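PDB 2YIH: Cel44C from Paenibacillus polymyxa, which hydrolyses internal beta-1,4-glucosyl linkages in xyloglucan and cellulose-type glucans, a task of the glycoside hydrolase family 44 module that forms this piece of a longer enzyme. Local coordinates for residues 256-259 and 260-264; 377-380 and 381-385. The protein carries 8 engineered substitutions. All blocks are in the same frame, centred on the assembly; numbering follows the deposited sequence.

Interaction 1 (256-259 and 260-264); sequences SWFV and DYYLD
Tyr262 N donates to Phe258 O at 2.9 Å with an N-H...O angle of 174°, and Leu263 N reaches Val259 O, so the backbone has entered regular alpha-helical turns just past Trp257, the N-cap residue. These are the first two turns of helix 258-273, which connects barrel strands 227-233 and 280-285 of the TIM barrel. Phe258, with CG anti to the backbone N (chi1 172°), carries its ring across two neighbours: CE1 lies 3.6 Å from Tyr261 CD2, and CZ lies 3.7 Å from Tyr262 CB. Replacing this ring by an alanine would probably leave a gap beside both tyrosines and strip Leu208 of helix 205-222 of a partner. The Val259 and Leu263 side chains lie side by side, Val259 CG1 3.7 Å from Leu263 CD1. On the polar flank the indole and the Asp260 carboxylate stand nearly perpendicular, their planes 82° apart. Trp257 NE1 makes a weak bond of 3.3 Å to Asp260 OD1, and both atoms are also hydrogen-bonded to Ser344 OG of helix 337-348. Asp260 OD2 sits at the indole edge near Trp257 CD1 and accepts from a water at 2.7 Å; that water in turn accepts from Ser256 N at 2.9 Å.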
loop_
_atom_site.group_PDB
_atom_site.type_symbol
_atom_site.label_atom_id
_atom_site.label_comp_id
_atom_site.label_asym_id
_atom_site.label_seq_id
_atom_site.Cartn_x
_atom_site.Cartn_y
_atom_site.Cartn_z
ATOM N N SER A 256 14.302 -8.615 18.268
ATOM C CA SER A 256 14.098 -9.769 17.396
ATOM C C SER A 256 14.445 -9.456 15.947
ATOM O O SER A 256 14.704 -10.367 15.159
ATOM C CB SER A 256 12.644 -10.258 17.453
ATOM O OG SER A 256 12.325 -10.673 18.781
ATOM N N TRP A 257 14.250 -8.191 15.575
ATOM C CA TRP A 257 14.486 -7.733 14.208
ATOM C C TRP A 257 14.505 -6.228 14.163
ATOM O O TRP A 257 14.154 -5.573 15.158
ATOM C CB TRP A 257 13.454 -8.300 13.203
ATOM C CG TRP A 257 11.953 -8.034 13.478
ATOM C CD1 TRP A 257 11.364 -7.637 14.652
ATOM C CD2 TRP A 257 10.887 -8.298 12.558
ATOM N NE1 TRP A 257 9.991 -7.605 14.496
ATOM C CE2 TRP A 257 9.675 -8.024 13.226
ATOM C CE3 TRP A 257 10.845 -8.753 11.229
ATOM C CZ2 TRP A 257 8.423 -8.170 12.607
ATOM C CZ3 TRP A 257 9.599 -8.924 10.609
ATOM C CH2 TRP A 257 8.407 -8.632 11.300
ATOM N N PHE A 258 14.947 -5.679 13.022
ATOM C CA PHE A 258 15.085 -4.216 12.870
ATOM C C PHE A 258 13.746 -3.481 13.099
ATOM O O PHE A 258 13.724 -2.355 13.603
ATOM C CB PHE A 258 15.695 -3.877 11.477
ATOM C CG PHE A 258 15.696 -2.413 11.173
ATOM C CD1 PHE A 258 16.618 -1.570 11.770
ATOM C CD2 PHE A 258 14.647 -1.847 10.433
ATOM C CE1 PHE A 258 16.526 -0.150 11.590
ATOM C CE2 PHE A 258 14.536 -0.466 10.244
ATOM C CZ PHE A 258 15.467 0.408 10.838
ATOM N N VAL A 259 12.641 -4.122 12.710
ATOM C CA VAL A 259 11.296 -3.560 12.920
ATOM C C VAL A 259 11.193 -3.058 14.374
ATOM O O VAL A 259 10.780 -1.927 14.613
ATOM C CB VAL A 259 10.200 -4.636 12.649
ATOM C CG1 VAL A 259 8.795 -4.202 13.208
ATOM C CG2 VAL A 259 10.134 -4.969 11.139
ATOM N N ASP A 260 11.610 -3.896 15.329
ATOM C CA ASP A 260 11.525 -3.549 16.757
ATOM C C ASP A 260 12.468 -2.426 17.152
ATOM O O ASP A 260 12.072 -1.510 17.889
ATOM C CB ASP A 260 11.838 -4.783 17.621
ATOM C CG ASP A 260 10.754 -5.843 17.524
ATOM O OD1 ASP A 260 9.625 -5.524 17.090
ATOM O OD2 ASP A 260 11.043 -7.015 17.827
ATOM N N TYR A 261 13.703 -2.478 16.634
ATOM C CA TYR A 261 14.683 -1.423 16.917
ATOM C C TYR A 261 14.136 -0.061 16.471
ATOM O O TYR A 261 14.223 0.933 17.193
ATOM C CB TYR A 261 16.035 -1.730 16.225
ATOM C CG TYR A 261 17.024 -0.569 16.230
ATOM C CD1 TYR A 261 17.917 -0.395 17.288
ATOM C CD2 TYR A 261 17.104 0.331 15.153
ATOM C CE1 TYR A 261 18.826 0.681 17.286
ATOM C CE2 TYR A 261 18.009 1.397 15.146
ATOM C CZ TYR A 261 18.865 1.563 16.216
ATOM O OH TYR A 261 19.745 2.603 16.232
ATOM N N TYR A 262 13.624 -0.022 15.247
ATOM C CA TYR A 262 13.101 1.229 14.693
ATOM C C TYR A 262 11.927 1.772 15.515
ATOM O O TYR A 262 11.891 2.950 15.864
ATOM C CB TYR A 262 12.677 1.020 13.251
ATOM C CG TYR A 262 12.135 2.259 12.545
ATOM C CD1 TYR A 262 12.999 3.143 11.864
ATOM C CD2 TYR A 262 10.753 2.472 12.452
ATOM C CE1 TYR A 262 12.492 4.237 11.187
ATOM C CE2 TYR A 262 10.246 3.538 11.778
ATOM C CZ TYR A 262 11.115 4.401 11.127
ATOM O OH TYR A 262 10.593 5.415 10.412
ATOM N N LEU A 263 10.981 0.895 15.836
ATOM C CA LEU A 263 9.806 1.303 16.602
ATOM C C LEU A 263 10.202 1.852 17.964
ATOM O O LEU A 263 9.772 2.941 18.360
ATOM C CB LEU A 263 8.821 0.142 16.744
ATOM C CG LEU A 263 8.055 -0.208 15.473
ATOM C CD1 LEU A 263 7.579 -1.647 15.521
ATOM C CD2 LEU A 263 6.888 0.752 15.271
ATOM N N ASP A 264 11.096 1.138 18.648
ATOM C CA ASP A 264 11.515 1.555 19.981
ATOM C C ASP A 264 12.313 2.850 19.914
ATOM O O ASP A 264 12.134 3.754 20.738
ATOM C CB ASP A 264 12.343 0.422 20.625
ATOM C CG ASP A 264 12.598 0.642 22.109
ATOM O OD1 ASP A 264 11.724 1.178 22.799
ATOM O OD2 ASP A 264 13.663 0.188 22.590
HETATM O O HOH W 1 12.498 -7.295 20.045
#

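Interaction 2 (377-380 and 381-385); sequences LGIL and GKNDV
Lys382 N is shared by two carbonyls of the preceding turn: it donates to Gly378 O at 3.3 Å and, more weakly, to Ile379 O at 3.2 Å. The N-H...O angles, 142° and 131°, show that neither bond is straight. One residue earlier, Gly381 N still makes a regular alpha-helical bond to Leu377 O at 3.1 Å; one residue later, Asn383 N reaches back only three residues, in a weak 3.4 Å bond to Leu380 O. This change in spacing shows the alpha-helical pattern giving way near the C-terminal end of helix 367-382. The Lys382 side chain starts with CG between its backbone N and carbonyl carbon (chi1 77°), which sets CG 3.5 Å from Gly378 O; from there the chain runs extended, and NZ bonds to His436 ND1. The Asn383 side chain lies alongside that of Ile379, and Asn383 CB is 3.3 Å from Ile379 O. Asp384 has positive phi, and beyond it Val385 points back at the helix, its CG2 meeting Leu380 CD2 obliquely at 3.9 Å. Lys21 NZ ties this end to strand 9-22 through a hydrogen bond to Lys382 O and a salt bridge with Asp384 OD2. Leu380 also packs on Tyr359 of the preceding barrel strand, as befits the beta-alpha-beta crossover of a TIM barrel, here strand 353-359, helix 367-382 and strand 387-390.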
loop_
_atom_site.group_PDB
_atom_site.type_symbol
_atom_site.label_atom_id
_atom_site.label_comp_id
_atom_site.label_asym_id
_atom_site.label_seq_id
_atom_site.Cartn_x
_atom_site.Cartn_y
_atom_site.Cartn_z
ATOM N N LEU A 377 -7.705 -7.775 -0.528
ATOM C CA LEU A 377 -8.415 -6.597 -0.020
ATOM C C LEU A 377 -9.296 -6.945 1.188
ATOM O O LEU A 377 -9.403 -6.150 2.121
ATOM C CB LEU A 377 -9.254 -5.919 -1.118
ATOM C CG LEU A 377 -8.396 -5.396 -2.298
ATOM C CD1 LEU A 377 -9.310 -4.893 -3.461
ATOM C CD2 LEU A 377 -7.506 -4.219 -1.774
ATOM N N GLY A 378 -9.932 -8.121 1.155
ATOM C CA GLY A 378 -10.743 -8.601 2.318
ATOM C C GLY A 378 -9.864 -8.770 3.561
ATOM O O GLY A 378 -10.221 -8.365 4.688
ATOM N N ILE A 379 -8.720 -9.407 3.348
ATOM C CA ILE A 379 -7.780 -9.695 4.409
ATOM C C ILE A 379 -7.252 -8.398 5.035
ATOM O O ILE A 379 -7.240 -8.260 6.263
ATOM C CB ILE A 379 -6.614 -10.556 3.893
ATOM C CG1 ILE A 379 -7.116 -11.970 3.497
ATOM C CG2 ILE A 379 -5.458 -10.603 4.918
ATOM C CD1 ILE A 379 -6.116 -12.737 2.626
ATOM N N LEU A 380 -6.778 -7.459 4.203
ATOM C CA LEU A 380 -6.247 -6.223 4.756
ATOM C C LEU A 380 -7.302 -5.522 5.560
ATOM O O LEU A 380 -7.009 -4.925 6.617
ATOM C CB LEU A 380 -5.751 -5.287 3.648
ATOM C CG LEU A 380 -4.582 -5.838 2.853
ATOM C CD1 LEU A 380 -4.393 -4.943 1.578
ATOM C CD2 LEU A 380 -3.289 -5.913 3.685
ATOM N N GLY A 381 -8.531 -5.533 5.053
ATOM C CA GLY A 381 -9.581 -4.745 5.706
ATOM C C GLY A 381 -9.811 -5.207 7.135
ATOM O O GLY A 381 -10.045 -4.364 8.021
ATOM N N LYS A 382 -9.736 -6.524 7.365
ATOM C CA LYS A 382 -10.098 -7.092 8.651
ATOM C C LYS A 382 -8.924 -7.501 9.544
ATOM O O LYS A 382 -9.132 -8.074 10.611
ATOM C CB LYS A 382 -11.114 -8.238 8.468
ATOM C CG LYS A 382 -10.550 -9.545 7.978
ATOM C CD LYS A 382 -11.792 -10.401 7.529
ATOM C CE LYS A 382 -11.392 -11.803 7.098
ATOM N NZ LYS A 382 -12.563 -12.568 6.567
ATOM N N ASN A 383 -7.709 -7.102 9.157
ATOM C CA ASN A 383 -6.502 -7.343 9.921
ATOM C C ASN A 383 -5.803 -6.052 10.369
ATOM O O ASN A 383 -4.574 -6.001 10.480
ATOM C CB ASN A 383 -5.553 -8.227 9.110
ATOM C CG ASN A 383 -5.996 -9.674 9.122
ATOM O OD1 ASN A 383 -6.831 -10.102 8.316
ATOM N ND2 ASN A 383 -5.601 -10.368 10.162
ATOM N N ASP A 384 -6.597 -5.006 10.582
ATOM C CA ASP A 384 -6.100 -3.785 11.242
ATOM C C ASP A 384 -5.026 -3.081 10.426
ATOM O O ASP A 384 -4.070 -2.539 10.991
ATOM C CB ASP A 384 -5.576 -4.098 12.661
ATOM C CG ASP A 384 -6.676 -4.696 13.562
ATOM O OD1 ASP A 384 -7.626 -3.967 13.892
ATOM O OD2 ASP A 384 -6.635 -5.912 13.851
ATOM N N VAL A 385 -5.126 -3.165 9.104
ATOM C CA VAL A 385 -4.228 -2.388 8.250
ATOM C C VAL A 385 -4.858 -1.047 7.922
ATOM O O VAL A 385 -6.012 -0.980 7.503
ATOM C CB VAL A 385 -3.884 -3.177 6.966
ATOM C CG1 VAL A 385 -3.020 -2.323 6.009
ATOM C CG2 VAL A 385 -3.168 -4.491 7.358
#

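Overall arrangement
Interactions 1 and 2 lie on separate outer helices of one TIM barrel, with centres 23 Å apart and nearest atoms about 12 Å apart, so they do not touch. Helix 337-348 lies between them and meets both: Leu341, Ser344 and Tyr348 face residues 256-264, whereas Leu338 and Lys342 face residues 377-385. Interaction 1 opens a barrel helix and interaction 2 lies near the end of another. Neither belongs to the glycan pocket; at interaction 1 the Trp257 side chain is about 11 Å from a bound glucose unit. Interaction 2 instead borders the mixed beta-sheet domain, to which Lys21 and His436 belong.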